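Local coordinates for protein SusD homolog (Bacteroides thetaiotaomicron VPI-5482, PDB 3FDH) that probably binds carbohydrate at the bacterial outer membrane, as SusD/RagB-family proteins do, at residues I449-N453 with P454-S458; E490-W493 with W494-G497; K150-Q154 with Q155-T159; E389-T392 with E393-G397. All coordinates share one frame; numbering follows the deposited sequence.

Contact 1 (I449-N453 with P454-S458); sequences ITLTN and PNNSS
N453 and N455 meet through one carbonyl oxygen, N453 OD1, which takes two bonds from the same residue. N455 N reaches it at 2.9 Å, and N455 ND2 arrives in the carbonyl plane, on a lone pair, also 2.9 Å from N453 OD1. The two amide planes stand 73° apart, so they are neither stacked nor coplanar: N455 folds back over its own backbone N-H and seizes the oxygen from a second direction. The backbone-to-side-chain bond makes an Asx turn and caps the turn that leads into the next helix. Superimposed on it is a type I beta turn from N453 to N456, closed by N456 N and N453 O at 3.1 Å. N453 presents its amide forward because CG lies anti to the backbone N (chi1 -168°), and the other end of that amide, ND2, bonds to E63 O.

N456 turns back toward the incoming chain, its ND2 3.7 Å from N453 CB and 3.8 Å from L451 CB, crossing the leucine side chain at about a right angle. A water joins N456 ND2 to L451 O, while N456 OD1 has its main partner in R65. Replacing N453 with an alanine would probably leave N455 N and ND2 without their shared acceptor and E63 O without its donor, freeing the turn to shift.

Further out, the carboxylate of E50 receives the backbone N-H groups of T452 and N453. L451 packs on F438 of helix 431-443, and the loop that follows that helix leads into the short, weakly bonded helix 456-459.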
ATOM      1  N   ILE A 449       7.876 -14.525   4.376  1.00 33.31           N
ATOM      2  CA  ILE A 449       6.449 -14.346   4.692  1.00 31.80           C
ATOM      3  C   ILE A 449       5.695 -15.575   4.237  1.00 31.76           C
ATOM      4  O   ILE A 449       5.612 -15.863   3.067  1.00 31.33           O
ATOM      5  CB  ILE A 449       5.827 -13.084   4.015  1.00 32.95           C
ATOM      6  CG1 ILE A 449       6.623 -11.815   4.327  1.00 31.91           C
ATOM      7  CG2 ILE A 449       4.321 -12.939   4.363  1.00 32.33           C
ATOM      8  CD1 ILE A 449       6.845 -11.590   5.740  1.00 31.83           C
ATOM      9  N   THR A 450       5.156 -16.312   5.188  1.00 30.92           N
ATOM     10  CA  THR A 450       4.394 -17.522   4.864  1.00 31.89           C
ATOM     11  C   THR A 450       2.948 -17.227   4.513  1.00 30.52           C
ATOM     12  O   THR A 450       2.240 -16.534   5.242  1.00 33.20           O
ATOM     13  CB  THR A 450       4.365 -18.491   6.067  1.00 32.70           C
ATOM     14  OG1 THR A 450       5.704 -18.887   6.379  1.00 40.10           O
ATOM     15  CG2 THR A 450       3.559 -19.752   5.742  1.00 38.53           C
ATOM     16  N   LEU A 451       2.522 -17.788   3.399  1.00 31.35           N
ATOM     17  CA  LEU A 451       1.119 -17.725   2.945  1.00 29.90           C
ATOM     18  C   LEU A 451       0.572 -19.121   2.961  1.00 31.03           C
ATOM     19  O   LEU A 451       1.268 -20.046   2.585  1.00 33.47           O
ATOM     20  CB  LEU A 451       1.017 -17.142   1.531  1.00 29.91           C
ATOM     21  CG  LEU A 451       1.572 -15.714   1.438  1.00 30.20           C
ATOM     22  CD1 LEU A 451       1.320 -15.232   0.005  1.00 31.29           C
ATOM     23  CD2 LEU A 451       0.929 -14.832   2.474  1.00 30.39           C
ATOM     24  N   THR A 452      -0.674 -19.293   3.371  1.00 29.42           N
ATOM     25  CA  THR A 452      -1.249 -20.641   3.490  1.00 29.85           C
ATOM     26  C   THR A 452      -2.315 -21.019   2.459  1.00 30.58           C
ATOM     27  O   THR A 452      -2.734 -22.157   2.389  1.00 29.86           O
ATOM     28  CB  THR A 452      -1.766 -20.874   4.920  1.00 31.57           C
ATOM     29  OG1 THR A 452      -2.897 -20.050   5.192  1.00 32.22           O
ATOM     30  CG2 THR A 452      -0.664 -20.558   5.912  1.00 32.31           C
ATOM     31  N   ASN A 453      -2.735 -20.070   1.625  1.00 30.01           N
ATOM     32  CA  ASN A 453      -3.751 -20.372   0.606  1.00 30.80           C
ATOM     33  C   ASN A 453      -3.324 -21.586  -0.252  1.00 31.34           C
ATOM     34  O   ASN A 453      -2.321 -21.516  -0.942  1.00 33.79           O
ATOM     35  CB  ASN A 453      -3.970 -19.123  -0.271  1.00 30.78           C
ATOM     36  CG  ASN A 453      -5.183 -19.226  -1.153  1.00 32.10           C
ATOM     37  OD1 ASN A 453      -5.490 -20.292  -1.701  1.00 30.21           O
ATOM     38  ND2 ASN A 453      -5.837 -18.076  -1.379  1.00 29.09           N
ATOM     39  N   PRO A 454      -4.113 -22.677  -0.280  1.00 29.43           N
ATOM     40  CA  PRO A 454      -3.635 -23.841  -1.028  1.00 32.25           C
ATOM     41  C   PRO A 454      -3.632 -23.644  -2.499  1.00 31.51           C
ATOM     42  O   PRO A 454      -3.003 -24.401  -3.236  1.00 32.47           O
ATOM     43  CB  PRO A 454      -4.670 -24.918  -0.693  1.00 32.46           C
ATOM     44  CG  PRO A 454      -5.380 -24.422   0.503  1.00 34.90           C
ATOM     45  CD  PRO A 454      -5.378 -22.962   0.410  1.00 30.33           C
ATOM     46  N   ASN A 455      -4.329 -22.602  -2.926  1.00 31.59           N
ATOM     47  CA  ASN A 455      -4.486 -22.343  -4.363  1.00 32.08           C
ATOM     48  C   ASN A 455      -3.258 -21.678  -4.953  1.00 32.62           C
ATOM     49  O   ASN A 455      -3.114 -21.504  -6.171  1.00 32.45           O
ATOM     50  CB  ASN A 455      -5.720 -21.490  -4.610  1.00 32.57           C
ATOM     51  CG  ASN A 455      -6.991 -22.195  -4.198  1.00 33.53           C
ATOM     52  OD1 ASN A 455      -7.408 -23.149  -4.842  1.00 37.11           O
ATOM     53  ND2 ASN A 455      -7.638 -21.695  -3.133  1.00 30.19           N
ATOM     54  N   ASN A 456      -2.353 -21.340  -4.067  1.00 31.70           N
ATOM     55  CA  ASN A 456      -1.114 -20.668  -4.466  1.00 31.82           C
ATOM     56  C   ASN A 456      -0.098 -21.591  -5.142  1.00 34.44           C
ATOM     57  O   ASN A 456       0.948 -21.124  -5.600  1.00 35.99           O
ATOM     58  CB  ASN A 456      -0.456 -20.015  -3.247  1.00 30.98           C
ATOM     59  CG  ASN A 456      -1.093 -18.721  -2.877  1.00 31.74           C
ATOM     60  OD1 ASN A 456      -1.929 -18.181  -3.602  1.00 31.94           O
ATOM     61  ND2 ASN A 456      -0.675 -18.187  -1.765  1.00 27.91           N
ATOM     62  N   SER A 457      -0.431 -22.882  -5.213  1.00 34.42           N
ATOM     63  CA  SER A 457       0.448 -23.883  -5.810  1.00 35.56           C
ATOM     64  C   SER A 457       0.609 -23.558  -7.281  1.00 35.01           C
ATOM     65  O   SER A 457       1.694 -23.649  -7.849  1.00 36.72           O
ATOM     66  CB  SER A 457      -0.101 -25.303  -5.630  1.00 36.13           C
ATOM     67  OG  SER A 457      -1.427 -25.391  -6.132  1.00 42.85           O
ATOM     68  N   SER A 458      -0.495 -23.132  -7.890  1.00 33.16           N
ATOM     69  CA  SER A 458      -0.477 -22.717  -9.285  1.00 31.27           C
ATOM     70  C   SER A 458      -1.194 -21.398  -9.560  1.00 29.59           C
ATOM     71  O   SER A 458      -1.124 -20.887 -10.675  1.00 27.48           O
ATOM     72  CB  SER A 458      -1.132 -23.775 -10.145  1.00 29.76           C
ATOM     73  OG  SER A 458      -2.507 -23.895  -9.801  1.00 32.59           O
TER
HETATM   74  O   HOH W   1       1.907 -19.856  -0.626  0.50 28.03           O

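Contact 2 (E490-W493 with W494-G497)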
ATOM      1  N   GLU A 490       3.906 -15.052 -15.357  1.00 29.44           N
ATOM      2  CA  GLU A 490       4.842 -14.050 -15.842  1.00 27.53           C
ATOM      3  C   GLU A 490       5.114 -12.997 -14.802  1.00 27.56           C
ATOM      4  O   GLU A 490       4.338 -12.077 -14.648  1.00 28.65           O
ATOM      5  CB  GLU A 490       4.272 -13.368 -17.082  1.00 26.60           C
ATOM      6  CG  GLU A 490       4.188 -14.298 -18.323  1.00 28.70           C
ATOM      7  CD  GLU A 490       5.532 -14.673 -18.863  1.00 35.65           C
ATOM      8  OE1 GLU A 490       6.539 -14.081 -18.440  1.00 30.95           O
ATOM      9  OE2 GLU A 490       5.603 -15.567 -19.748  1.00 30.72           O
ATOM     10  N   PRO A 491       6.236 -13.117 -14.089  1.00 28.53           N
ATOM     11  CA  PRO A 491       6.509 -12.090 -13.067  1.00 26.71           C
ATOM     12  C   PRO A 491       6.738 -10.730 -13.727  1.00 28.03           C
ATOM     13  O   PRO A 491       7.061 -10.653 -14.892  1.00 27.49           O
ATOM     14  CB  PRO A 491       7.835 -12.537 -12.452  1.00 28.48           C
ATOM     15  CG  PRO A 491       8.042 -13.916 -12.858  1.00 26.51           C
ATOM     16  CD  PRO A 491       7.254 -14.176 -14.102  1.00 29.96           C
ATOM     17  N   VAL A 492       6.609  -9.662 -12.967  1.00 27.80           N
ATOM     18  CA  VAL A 492       6.938  -8.321 -13.506  1.00 28.22           C
ATOM     19  C   VAL A 492       8.471  -8.217 -13.619  1.00 29.16           C
ATOM     20  O   VAL A 492       9.212  -9.031 -13.048  1.00 31.40           O
ATOM     21  CB  VAL A 492       6.305  -7.169 -12.659  1.00 27.50           C
ATOM     22  CG1 VAL A 492       4.780  -7.403 -12.638  1.00 23.57           C
ATOM     23  CG2 VAL A 492       6.875  -7.070 -11.211  1.00 25.22           C
ATOM     24  N   TRP A 493       8.952  -7.228 -14.350  1.00 28.70           N
ATOM     25  CA  TRP A 493      10.402  -7.111 -14.576  1.00 28.59           C
ATOM     26  C   TRP A 493      11.272  -6.992 -13.330  1.00 28.39           C
ATOM     27  O   TRP A 493      12.274  -7.684 -13.197  1.00 27.41           O
ATOM     28  CB  TRP A 493      10.680  -5.994 -15.548  1.00 28.67           C
ATOM     29  CG  TRP A 493      12.109  -5.726 -15.802  1.00 28.75           C
ATOM     30  CD1 TRP A 493      12.932  -6.385 -16.677  1.00 29.26           C
ATOM     31  CD2 TRP A 493      12.886  -4.682 -15.218  1.00 30.51           C
ATOM     32  NE1 TRP A 493      14.176  -5.809 -16.662  1.00 30.06           N
ATOM     33  CE2 TRP A 493      14.176  -4.764 -15.772  1.00 29.12           C
ATOM     34  CE3 TRP A 493      12.613  -3.675 -14.275  1.00 26.40           C
ATOM     35  CZ2 TRP A 493      15.206  -3.890 -15.411  1.00 28.48           C
ATOM     36  CZ3 TRP A 493      13.647  -2.806 -13.907  1.00 33.32           C
ATOM     37  CH2 TRP A 493      14.925  -2.925 -14.488  1.00 28.89           C
ATOM     38  N   TRP A 494      10.872  -6.167 -12.384  1.00 28.16           N
ATOM     39  CA  TRP A 494      11.696  -6.000 -11.189  1.00 30.06           C
ATOM     40  C   TRP A 494      11.728  -7.254 -10.350  1.00 32.21           C
ATOM     41  O   TRP A 494      12.560  -7.384  -9.437  1.00 35.04           O
ATOM     42  CB  TRP A 494      11.369  -4.743 -10.360  1.00 29.46           C
ATOM     43  CG  TRP A 494       9.936  -4.447  -9.929  1.00 28.54           C
ATOM     44  CD1 TRP A 494       9.192  -3.389 -10.341  1.00 31.04           C
ATOM     45  CD2 TRP A 494       9.114  -5.169  -8.992  1.00 30.17           C
ATOM     46  NE1 TRP A 494       7.970  -3.389  -9.720  1.00 29.44           N
ATOM     47  CE2 TRP A 494       7.885  -4.469  -8.892  1.00 29.10           C
ATOM     48  CE3 TRP A 494       9.297  -6.315  -8.223  1.00 28.12           C
ATOM     49  CZ2 TRP A 494       6.838  -4.879  -8.062  1.00 28.19           C
ATOM     50  CZ3 TRP A 494       8.229  -6.732  -7.375  1.00 29.02           C
ATOM     51  CH2 TRP A 494       7.023  -6.015  -7.325  1.00 29.71           C
ATOM     52  N   ALA A 495      10.879  -8.204 -10.719  1.00 30.74           N
ATOM     53  CA  ALA A 495      10.781  -9.487  -9.992  1.00 30.08           C
ATOM     54  C   ALA A 495      11.478 -10.580 -10.763  1.00 31.08           C
ATOM     55  O   ALA A 495      11.376 -11.750 -10.423  1.00 33.90           O
ATOM     56  CB  ALA A 495       9.314  -9.866  -9.695  1.00 29.36           C
ATOM     57  N   GLY A 496      12.173 -10.195 -11.827  1.00 28.69           N
ATOM     58  CA  GLY A 496      12.903 -11.157 -12.642  1.00 30.19           C
ATOM     59  C   GLY A 496      12.170 -11.529 -13.902  1.00 30.19           C
ATOM     60  O   GLY A 496      12.618 -12.400 -14.667  1.00 30.83           O
ATOM     61  N   GLY A 497      11.020 -10.901 -14.123  1.00 29.16           N
ATOM     62  CA  GLY A 497      10.232 -11.168 -15.352  1.00 29.36           C
ATOM     63  C   GLY A 497      10.734 -10.426 -16.566  1.00 29.25           C
ATOM     64  O   GLY A 497      11.669  -9.643 -16.481  1.00 30.02           O
TER
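V492 O is the main polar hub between 490-493 and 494-497, accepting two backbone bonds from opposite faces of its carbonyl plane: A495 N at 3.0 Å and G497 N at 2.8 Å. G496 N adds a third turn bond, to W493 O at 2.9 Å. Weaker CA-H...O contacts follow, G497 CA lying 3.2 Å from P491 O and W493 CA 3.4 Å from G497 O. A side chain on G497 would run into the carbonyl oxygens of P491 and V492.

Among apolar contacts, a CH-pi interaction stands out: V492 CG2 sits over the W494 six-membered ring, 3.6 Å from its centroid and only 11° off the normal. The indole reaches this place because its CG lies between the backbone N and carbonyl carbon (chi1 52°), bringing it alongside the valine, while NE1 bonds to D125. A leucine in place of W494 would probably leave the D125 carboxylate without its indole donor and strip V492 of the flat surface it rests on. R212 meets the W493 ring in a cation-pi contact.

The six-to-one bond G497 N to V492 O, the five-to-two bond G496 N to W493 O, and the positive phi of G496 (100°) together fit a Schellman motif ending a 3-10 turn.

Contact 3 (K150-Q154 with Q155-T159)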
ATOM      1  N   LYS A 150       1.750   2.991 -27.251  1.00 37.88           N
ATOM      2  CA  LYS A 150       2.588   1.813 -27.170  1.00 35.74           C
ATOM      3  C   LYS A 150       2.723   1.449 -25.725  1.00 33.75           C
ATOM      4  O   LYS A 150       2.548   2.266 -24.826  1.00 33.16           O
ATOM      5  CB  LYS A 150       3.998   2.034 -27.743  1.00 35.30           C
ATOM      6  CG  LYS A 150       4.910   2.916 -26.899  1.00 38.73           C
ATOM      7  CD  LYS A 150       6.286   3.059 -27.542  1.00 41.71           C
ATOM      8  CE  LYS A 150       7.313   3.740 -26.635  1.00 44.90           C
ATOM      9  NZ  LYS A 150       7.728   2.900 -25.449  1.00 49.59           N
HETATM   10  N   MSE A 151       3.046   0.187 -25.519  1.00 31.90           N
HETATM   11  CA  MSE A 151       3.379  -0.258 -24.200  1.00 30.29           C
HETATM   12  C   MSE A 151       4.858   0.058 -23.940  1.00 31.30           C
HETATM   13  O   MSE A 151       5.719  -0.118 -24.783  1.00 32.36           O
HETATM   14  CB  MSE A 151       3.030  -1.728 -24.015  1.00 31.05           C
HETATM   15  CG  MSE A 151       1.494  -2.002 -23.856  1.00 27.90           C
HETATM   16 SE   MSE A 151       1.375  -3.853 -23.901  0.75 34.66          SE
HETATM   17  CE  MSE A 151       1.790  -4.156 -22.016  1.00 25.78           C
ATOM     18  N   ASP A 152       5.101   0.650 -22.787  1.00 31.13           N
ATOM     19  CA  ASP A 152       6.456   0.943 -22.310  1.00 30.15           C
ATOM     20  C   ASP A 152       6.837  -0.259 -21.473  1.00 28.83           C
ATOM     21  O   ASP A 152       5.974  -0.917 -20.876  1.00 29.88           O
ATOM     22  CB  ASP A 152       6.493   2.138 -21.336  1.00 28.22           C
ATOM     23  CG  ASP A 152       6.291   3.484 -22.012  1.00 34.18           C
ATOM     24  OD1 ASP A 152       6.115   3.542 -23.250  1.00 28.94           O
ATOM     25  OD2 ASP A 152       6.299   4.483 -21.264  1.00 29.41           O
ATOM     26  N   THR A 153       8.129  -0.538 -21.407  1.00 29.06           N
ATOM     27  CA  THR A 153       8.605  -1.603 -20.536  1.00 27.23           C
ATOM     28  C   THR A 153       8.518  -1.058 -19.144  1.00 27.27           C
ATOM     29  O   THR A 153       8.523   0.156 -18.943  1.00 30.17           O
ATOM     30  CB  THR A 153      10.060  -2.003 -20.782  1.00 27.94           C
ATOM     31  OG1 THR A 153      10.926  -0.893 -20.477  1.00 28.66           O
ATOM     32  CG2 THR A 153      10.250  -2.501 -22.219  1.00 22.20           C
ATOM     33  N   GLN A 154       8.454  -1.964 -18.181  1.00 27.46           N
ATOM     34  CA  GLN A 154       8.357  -1.558 -16.783  1.00 27.88           C
ATOM     35  C   GLN A 154       9.593  -0.751 -16.423  1.00 28.74           C
ATOM     36  O   GLN A 154       9.548   0.201 -15.621  1.00 27.50           O
ATOM     37  CB  GLN A 154       8.241  -2.772 -15.859  1.00 29.02           C
ATOM     38  CG  GLN A 154       7.775  -2.430 -14.462  1.00 28.50           C
ATOM     39  CD  GLN A 154       8.063  -3.494 -13.491  1.00 30.73           C
ATOM     40  OE1 GLN A 154       9.184  -4.014 -13.439  1.00 30.50           O
ATOM     41  NE2 GLN A 154       7.058  -3.822 -12.654  1.00 29.81           N
ATOM     42  N   GLN A 155      10.705  -1.120 -17.041  1.00 28.37           N
ATOM     43  CA  GLN A 155      11.959  -0.417 -16.780  1.00 29.43           C
ATOM     44  C   GLN A 155      11.848   1.030 -17.289  1.00 29.00           C
ATOM     45  O   GLN A 155      12.254   1.965 -16.612  1.00 29.42           O
ATOM     46  CB  GLN A 155      13.162  -1.139 -17.375  1.00 30.42           C
ATOM     47  CG  GLN A 155      14.490  -0.472 -17.050  1.00 31.47           C
ATOM     48  CD  GLN A 155      15.673  -1.172 -17.744  1.00 34.28           C
ATOM     49  OE1 GLN A 155      15.490  -1.978 -18.668  1.00 42.57           O
ATOM     50  NE2 GLN A 155      16.884  -0.855 -17.303  1.00 38.76           N
ATOM     51  N   GLU A 156      11.257   1.195 -18.463  1.00 30.27           N
ATOM     52  CA  GLU A 156      11.051   2.520 -19.029  1.00 30.07           C
ATOM     53  C   GLU A 156      10.143   3.357 -18.151  1.00 29.69           C
ATOM     54  O   GLU A 156      10.333   4.552 -18.012  1.00 28.32           O
ATOM     55  CB  GLU A 156      10.481   2.449 -20.442  1.00 32.36           C
ATOM     56  CG  GLU A 156      11.524   2.048 -21.434  1.00 30.18           C
ATOM     57  CD  GLU A 156      10.988   1.697 -22.795  1.00 34.82           C
ATOM     58  OE1 GLU A 156       9.791   1.363 -22.935  1.00 31.42           O
ATOM     59  OE2 GLU A 156      11.807   1.706 -23.724  1.00 40.64           O
ATOM     60  N   ILE A 157       9.168   2.705 -17.532  1.00 29.29           N
ATOM     61  CA  ILE A 157       8.210   3.428 -16.688  1.00 28.37           C
ATOM     62  C   ILE A 157       8.971   3.909 -15.461  1.00 27.30           C
ATOM     63  O   ILE A 157       8.842   5.061 -15.031  1.00 28.22           O
ATOM     64  CB  ILE A 157       6.961   2.572 -16.321  1.00 27.78           C
ATOM     65  CG1 ILE A 157       6.152   2.198 -17.570  1.00 31.26           C
ATOM     66  CG2 ILE A 157       6.063   3.382 -15.293  1.00 27.16           C
ATOM     67  CD1 ILE A 157       5.001   1.211 -17.315  1.00 32.47           C
ATOM     68  N   TYR A 158       9.806   3.040 -14.903  1.00 26.56           N
ATOM     69  CA  TYR A 158      10.600   3.405 -13.713  1.00 25.82           C
ATOM     70  C   TYR A 158      11.576   4.558 -13.985  1.00 27.96           C
ATOM     71  O   TYR A 158      11.794   5.426 -13.125  1.00 29.92           O
ATOM     72  CB  TYR A 158      11.268   2.219 -13.005  1.00 28.38           C
ATOM     73  CG  TYR A 158      10.394   1.769 -11.828  1.00 28.44           C
ATOM     74  CD1 TYR A 158       9.382   0.857 -11.983  1.00 31.38           C
ATOM     75  CD2 TYR A 158      10.534   2.349 -10.606  1.00 27.49           C
ATOM     76  CE1 TYR A 158       8.576   0.497 -10.931  1.00 27.14           C
ATOM     77  CE2 TYR A 158       9.717   2.027  -9.553  1.00 29.59           C
ATOM     78  CZ  TYR A 158       8.741   1.084  -9.715  1.00 29.23           C
ATOM     79  OH  TYR A 158       7.955   0.750  -8.644  1.00 28.70           O
ATOM     80  N   THR A 159      12.121   4.604 -15.193  1.00 29.69           N
ATOM     81  CA  THR A 159      12.986   5.712 -15.541  1.00 29.20           C
ATOM     82  C   THR A 159      12.163   7.003 -15.473  1.00 30.41           C
ATOM     83  O   THR A 159      12.642   8.023 -15.012  1.00 31.81           O
ATOM     84  CB  THR A 159      13.580   5.559 -16.937  1.00 31.05           C
ATOM     85  OG1 THR A 159      14.472   4.436 -16.927  1.00 30.41           O
ATOM     86  CG2 THR A 159      14.353   6.820 -17.324  1.00 29.79           C
TER
HETATM   87  O   HOH W   2       8.762   0.289 -25.190  1.00 45.51           O
HETATM   88  O   HOH W   3      13.449  -1.205 -21.296  1.00 32.38           O
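The backbone runs extended through D152 and T153 (psi 152° and 158°) and then coils at Q154, after which I157 N bonds to T153 O at 3.0 Å and Y158 N to Q154 O. T153 is the N-cap, and with E156 it builds a capping box. T153 OG1 accepts E156 N at 2.9 Å; in return T153 N gives its hydrogen to E156 OE1 at 3.0 Å, meeting the carboxylate from above its plane. The first torsion of the threonine (chi1 64°) swings OG1 forward to face the helix end.

K150 adds a salt-bridge network. Its chain bends at the last torsion, and NZ lies 2.8 Å from D152 OD1 and a longer 3.6 Å from E156 OE1. The two carboxylates stand close, D152 OD1 to E156 OE1 being 4.3 Å, so the lysine probably relieves their repulsion. A water bridges K150 NZ, M151 O and E156 OE1.

On the buried side, D152 CB packs on I157 CG1 at 3.8 Å. The contact joins the weakly bonded strand 151-152, paired with strand 130-131, to the start of helix 154-171, where I157 and Y158 lie against helix 106-127.

Contact 4 (E389-T392 with E393-G397)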
ATOM      1  N   GLU A 389      -5.016  -3.670  26.838  1.00 33.96           N
ATOM      2  CA  GLU A 389      -4.522  -2.318  27.081  1.00 34.63           C
ATOM      3  C   GLU A 389      -4.207  -1.605  25.793  1.00 31.73           C
ATOM      4  O   GLU A 389      -3.768  -2.195  24.828  1.00 29.41           O
ATOM      5  CB  GLU A 389      -3.235  -2.377  27.895  1.00 37.09           C
ATOM      6  CG  GLU A 389      -3.347  -3.044  29.245  1.00 42.97           C
ATOM      7  CD  GLU A 389      -3.824  -2.107  30.316  1.00 53.98           C
ATOM      8  OE1 GLU A 389      -4.145  -0.941  29.991  1.00 60.73           O
ATOM      9  OE2 GLU A 389      -3.866  -2.539  31.491  1.00 64.52           O
ATOM     10  N   VAL A 390      -4.394  -0.300  25.806  1.00 30.40           N
ATOM     11  CA  VAL A 390      -4.065   0.512  24.641  1.00 30.62           C
ATOM     12  C   VAL A 390      -2.570   0.362  24.328  1.00 30.07           C
ATOM     13  O   VAL A 390      -1.765   0.335  25.208  1.00 30.67           O
ATOM     14  CB  VAL A 390      -4.429   1.991  24.870  1.00 31.63           C
ATOM     15  CG1 VAL A 390      -3.777   2.896  23.867  1.00 33.04           C
ATOM     16  CG2 VAL A 390      -5.959   2.159  24.869  1.00 30.80           C
ATOM     17  N   ILE A 391      -2.212   0.218  23.059  1.00 25.47           N
ATOM     18  CA  ILE A 391      -0.799   0.119  22.694  1.00 26.18           C
ATOM     19  C   ILE A 391      -0.173   1.525  22.758  1.00 30.36           C
ATOM     20  O   ILE A 391      -0.663   2.469  22.128  1.00 31.23           O
ATOM     21  CB  ILE A 391      -0.634  -0.485  21.277  1.00 27.14           C
ATOM     22  CG1 ILE A 391      -1.297  -1.858  21.285  1.00 29.42           C
ATOM     23  CG2 ILE A 391       0.856  -0.542  20.882  1.00 21.27           C
ATOM     24  CD1 ILE A 391      -1.510  -2.428  19.969  1.00 28.00           C
ATOM     25  N   THR A 392       0.880   1.663  23.570  1.00 29.00           N
ATOM     26  CA  THR A 392       1.583   2.919  23.685  1.00 28.52           C
ATOM     27  C   THR A 392       3.036   2.854  23.235  1.00 30.45           C
ATOM     28  O   THR A 392       3.583   1.812  22.909  1.00 30.43           O
ATOM     29  CB  THR A 392       1.626   3.359  25.111  1.00 28.36           C
ATOM     30  OG1 THR A 392       2.388   2.398  25.854  1.00 28.95           O
ATOM     31  CG2 THR A 392       0.232   3.469  25.662  1.00 31.30           C
ATOM     32  N   GLU A 393       3.688   3.999  23.251  1.00 31.86           N
ATOM     33  CA  GLU A 393       5.100   4.031  22.805  1.00 33.20           C
ATOM     34  C   GLU A 393       5.915   3.141  23.756  1.00 30.50           C
ATOM     35  O   GLU A 393       6.797   2.413  23.347  1.00 30.75           O
ATOM     36  CB  GLU A 393       5.621   5.461  22.774  1.00 33.66           C
ATOM     37  CG  GLU A 393       6.999   5.618  22.235  1.00 43.70           C
ATOM     38  CD  GLU A 393       7.541   7.038  22.470  1.00 51.78           C
ATOM     39  OE1 GLU A 393       6.748   7.916  22.889  1.00 59.70           O
ATOM     40  OE2 GLU A 393       8.756   7.270  22.258  1.00 59.01           O
ATOM     41  N   THR A 394       5.512   3.129  25.006  1.00 29.84           N
ATOM     42  CA  THR A 394       6.234   2.376  26.057  1.00 29.76           C
ATOM     43  C   THR A 394       5.985   0.883  25.932  1.00 28.78           C
ATOM     44  O   THR A 394       6.901   0.054  26.028  1.00 27.97           O
ATOM     45  CB  THR A 394       5.823   2.780  27.488  1.00 30.78           C
ATOM     46  OG1 THR A 394       6.160   4.149  27.748  1.00 30.33           O
ATOM     47  CG2 THR A 394       6.525   1.910  28.563  1.00 31.84           C
ATOM     48  N   SER A 395       4.723   0.541  25.776  1.00 29.11           N
ATOM     49  CA  SER A 395       4.339  -0.867  25.726  1.00 28.88           C
ATOM     50  C   SER A 395       4.899  -1.499  24.472  1.00 29.84           C
ATOM     51  O   SER A 395       5.338  -2.648  24.502  1.00 29.27           O
ATOM     52  CB  SER A 395       2.819  -1.063  25.805  1.00 30.39           C
ATOM     53  OG  SER A 395       2.175  -0.682  24.605  1.00 29.21           O
ATOM     54  N   ALA A 396       4.890  -0.737  23.381  1.00 31.52           N
ATOM     55  CA  ALA A 396       5.366  -1.201  22.097  1.00 30.77           C
ATOM     56  C   ALA A 396       6.866  -1.448  22.137  1.00 31.62           C
ATOM     57  O   ALA A 396       7.359  -2.416  21.559  1.00 32.79           O
ATOM     58  CB  ALA A 396       5.031  -0.209  20.937  1.00 29.96           C
ATOM     59  N   GLY A 397       7.571  -0.501  22.741  1.00 29.84           N
ATOM     60  CA  GLY A 397       9.035  -0.566  22.899  1.00 29.36           C
ATOM     61  C   GLY A 397       9.456  -1.775  23.706  1.00 30.19           C
ATOM     62  O   GLY A 397      10.446  -2.449  23.392  1.00 29.98           O
TER
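T392 OG1 is gripped by two backbone N-H groups of the first helical turn. S395 N makes the stronger bond, 3.0 Å to T392 OG1 and nearly straight at 166°, whereas T394 N, 3.3 Å from the same oxygen, is weak and strongly bent. T392 thereby serves as N-cap of helix 393-410. Its hydroxyl can reach both donors because chi1 is 64°, which tucks OG1 back over the first N-H groups of the helix.

The exchange is reciprocal. S395 OG accepts T392 N at 2.9 Å with an angle of 160°, completing a capping box in which each side chain takes the backbone hydrogen of the other residue. The serine hydroxyl is likewise turned back along the chain toward the threonine. The backbone enters the helix at once: T392 O takes A396 N at 2.9 Å, and within the helix E393 O takes G397 N. The 3.2 Å between A396 CB and T392 O is a by-product of the bond from A396 N. E393 occupies the first helical position, where a negative charge near the helix N-terminus is likely to be mildly favourable.

I391 CG2 approaches A396 CB at 4.2 Å, an apolar contact that reaches across the box from the residue before the cap to the first turn. Both I391 and A396 then press on L365 of helix 354-379, and I391 N bonds to E369 of that helix. The loop after strand 383-384 thus leads into helix 393-410, whose capped end lies against helix 354-379.

Contacts 2 and 3 are the pair that touch, with centres about 13 Å apart: Q154 OE1 lies 2.9 Å from W494 N, a probable hydrogen bond, and Q155 CG packs on W493 CH2 at 3.6 Å. D125 OD1 ties them further, bonding to Y158 OH as well as to the W494 indole. Contact 1 lies apart, its nearest atoms about 9 Å from contact 2, and contact 4 is on the opposite side of the chain's centre from both 2 and 3, its centre about 44 Å from that of contact 3. Near contact 1 the N456 side chain is about 4 Å from a bound tetraethylene glycol, probably from crystallisation.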